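Local atomic coordinates of elongation factor G (PDB entry 2DY1), a protein that binds GTP and a magnesium ion and, as a member of the elongation factor G family, probably acts as a GTPase in the translocation step of protein synthesis. Residues Gly355-Arg358 with Gly359-Leu362. Residues are numbered along the deposited sequence; the frame is centred on the assembly and turned at random.
Sequences GLHR and GMVL
Met360 folds its side chain back over the chain that leads into its own turn, meeting Leu356 and His357 in quick succession. Its sulfur SD lies 3.7 Å from CD2 of Leu356, the two side chains running at about a right angle to each other. One bond further on, methyl CE sits tightly against the backbone, 3.2 Å from His357 N. The same methyl approaches the His357 imidazole obliquely, 3.6 Å from its CD2, and also touches the carbonyl O of Gly355. With CG anti to the backbone N (chi1 -163°) and a bend at the last torsion, the thioether is carried back alongside the residues that precede the turn. Replacing Met360 by an alanine would remove both sulfur and methyl, and would probably leave Leu356 CD2 and the CD2 side of the His357 ring without this packing partner.

The fold-back rests on a type II beta turn from His357 to Met360, closed by a 3.1 Å hydrogen bond from Met360 N to His357 O. It illustrates the rule that such turns favour glycine at their third position: Gly359 has a phi of 93°, where a side chain would collide with Arg358 O. The turn feeds into strand 361-363, which pairs with strand 285-294 in domain 2, a beta-barrel domain as in related translation factors; Gly359 and Met360 already bond through their backbones to Val288.

Further out, Leu356 is buried against Ala301 and Val323, while ND1 of His357 is hydrogen-bonded to the carboxylate of Glu407, on helix 392-408. The side chain of Arg358 sets out away from residues 359-362, though its CB stays against Gly359 N; the extended chain then passes Leu378 and Pro410, and NH2 bonds to Gly89 O in the GTP-binding domain.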
ATOM      1  N   GLY A 355      10.716 -15.730 -13.262  1.00 25.82           N
ATOM      2  CA  GLY A 355      11.618 -15.847 -12.123  1.00 27.41           C
ATOM      3  C   GLY A 355      12.039 -14.542 -11.468  1.00 29.53           C
ATOM      4  O   GLY A 355      12.820 -14.552 -10.513  1.00 26.17           O
ATOM      5  N   LEU A 356      11.515 -13.423 -11.953  1.00 17.78           N
ATOM      6  CA  LEU A 356      11.877 -12.098 -11.422  1.00 15.66           C
ATOM      7  C   LEU A 356      10.696 -11.530 -10.646  1.00 17.79           C
ATOM      8  O   LEU A 356       9.628 -11.320 -11.212  1.00 23.90           O
ATOM      9  CB  LEU A 356      12.237 -11.143 -12.565  1.00 18.85           C
ATOM     10  CG  LEU A 356      13.481 -11.518 -13.381  1.00 25.71           C
ATOM     11  CD1 LEU A 356      13.697 -10.521 -14.525  1.00 24.55           C
ATOM     12  CD2 LEU A 356      14.690 -11.552 -12.446  1.00 29.90           C
ATOM     13  N   HIS A 357      10.910 -11.260  -9.361  1.00 14.63           N
ATOM     14  CA  HIS A 357       9.844 -10.784  -8.487  1.00 14.89           C
ATOM     15  C   HIS A 357      10.002  -9.359  -8.022  1.00 15.50           C
ATOM     16  O   HIS A 357      11.114  -8.821  -7.985  1.00 15.80           O
ATOM     17  CB  HIS A 357       9.775 -11.708  -7.277  1.00 16.48           C
ATOM     18  CG  HIS A 357       9.764 -13.164  -7.638  1.00 20.72           C
ATOM     19  ND1 HIS A 357       8.729 -13.757  -8.335  1.00 21.22           N
ATOM     20  CD2 HIS A 357      10.677 -14.141  -7.417  1.00 27.66           C
ATOM     21  CE1 HIS A 357       9.008 -15.035  -8.526  1.00 26.62           C
ATOM     22  NE2 HIS A 357      10.183 -15.294  -7.979  1.00 27.13           N
ATOM     23  N   ARG A 358       8.890  -8.745  -7.624  1.00 12.87           N
ATOM     24  CA  ARG A 358       8.941  -7.376  -7.141  1.00 12.94           C
ATOM     25  C   ARG A 358       9.935  -7.281  -5.981  1.00 13.82           C
ATOM     26  O   ARG A 358       9.930  -8.133  -5.087  1.00 14.17           O
ATOM     27  CB  ARG A 358       7.555  -6.943  -6.645  1.00 12.93           C
ATOM     28  CG  ARG A 358       7.452  -5.473  -6.209  1.00 14.75           C
ATOM     29  CD  ARG A 358       6.027  -5.167  -5.695  1.00 14.09           C
ATOM     30  NE  ARG A 358       5.809  -3.747  -5.397  1.00 14.84           N
ATOM     31  CZ  ARG A 358       6.245  -3.108  -4.309  1.00 16.37           C
ATOM     32  NH1 ARG A 358       6.941  -3.748  -3.374  1.00 18.56           N
ATOM     33  NH2 ARG A 358       5.987  -1.809  -4.159  1.00 16.60           N
ATOM     34  N   GLY A 359      10.783  -6.247  -6.013  1.00 15.71           N
ATOM     35  CA  GLY A 359      11.738  -6.008  -4.946  1.00 15.78           C
ATOM     36  C   GLY A 359      13.122  -6.600  -5.138  1.00 12.29           C
ATOM     37  O   GLY A 359      14.046  -6.321  -4.357  1.00 15.92           O
ATOM     38  N   MET A 360      13.264  -7.412  -6.168  1.00 13.69           N
ATOM     39  CA  MET A 360      14.531  -8.079  -6.469  1.00 11.58           C
ATOM     40  C   MET A 360      15.578  -7.076  -6.954  1.00 16.17           C
ATOM     41  O   MET A 360      15.321  -6.266  -7.850  1.00 14.16           O
ATOM     42  CB  MET A 360      14.265  -9.131  -7.544  1.00 18.61           C
ATOM     43  CG  MET A 360      15.318 -10.187  -7.725  1.00 24.01           C
ATOM     44  SD  MET A 360      14.593 -11.447  -8.786  1.00 27.86           S
ATOM     45  CE  MET A 360      13.557 -12.076  -7.846  1.00 14.55           C
ATOM     46  N   VAL A 361      16.770  -7.141  -6.365  1.00 12.70           N
ATOM     47  CA  VAL A 361      17.866  -6.254  -6.741  1.00 12.44           C
ATOM     48  C   VAL A 361      18.763  -6.982  -7.741  1.00 12.63           C
ATOM     49  O   VAL A 361      18.958  -8.206  -7.653  1.00 13.82           O
ATOM     50  CB  VAL A 361      18.670  -5.862  -5.485  1.00 14.01           C
ATOM     51  CG1 VAL A 361      19.774  -4.855  -5.854  1.00 16.79           C
ATOM     52  CG2 VAL A 361      17.716  -5.253  -4.434  1.00 16.43           C
ATOM     53  N   LEU A 362      19.264  -6.246  -8.729  1.00 13.87           N
ATOM     54  CA  LEU A 362      20.137  -6.823  -9.746  1.00 13.33           C
ATOM     55  C   LEU A 362      21.394  -5.972  -9.809  1.00 11.72           C
ATOM     56  O   LEU A 362      21.343  -4.754  -9.654  1.00 13.81           O
ATOM     57  CB  LEU A 362      19.431  -6.826 -11.103  1.00 13.73           C
ATOM     58  CG  LEU A 362      18.034  -7.448 -11.041  1.00 23.60           C
ATOM     59  CD1 LEU A 362      17.187  -6.927 -12.192  1.00 31.34           C
ATOM     60  CD2 LEU A 362      18.142  -8.935 -11.064  1.00 26.88           C
TER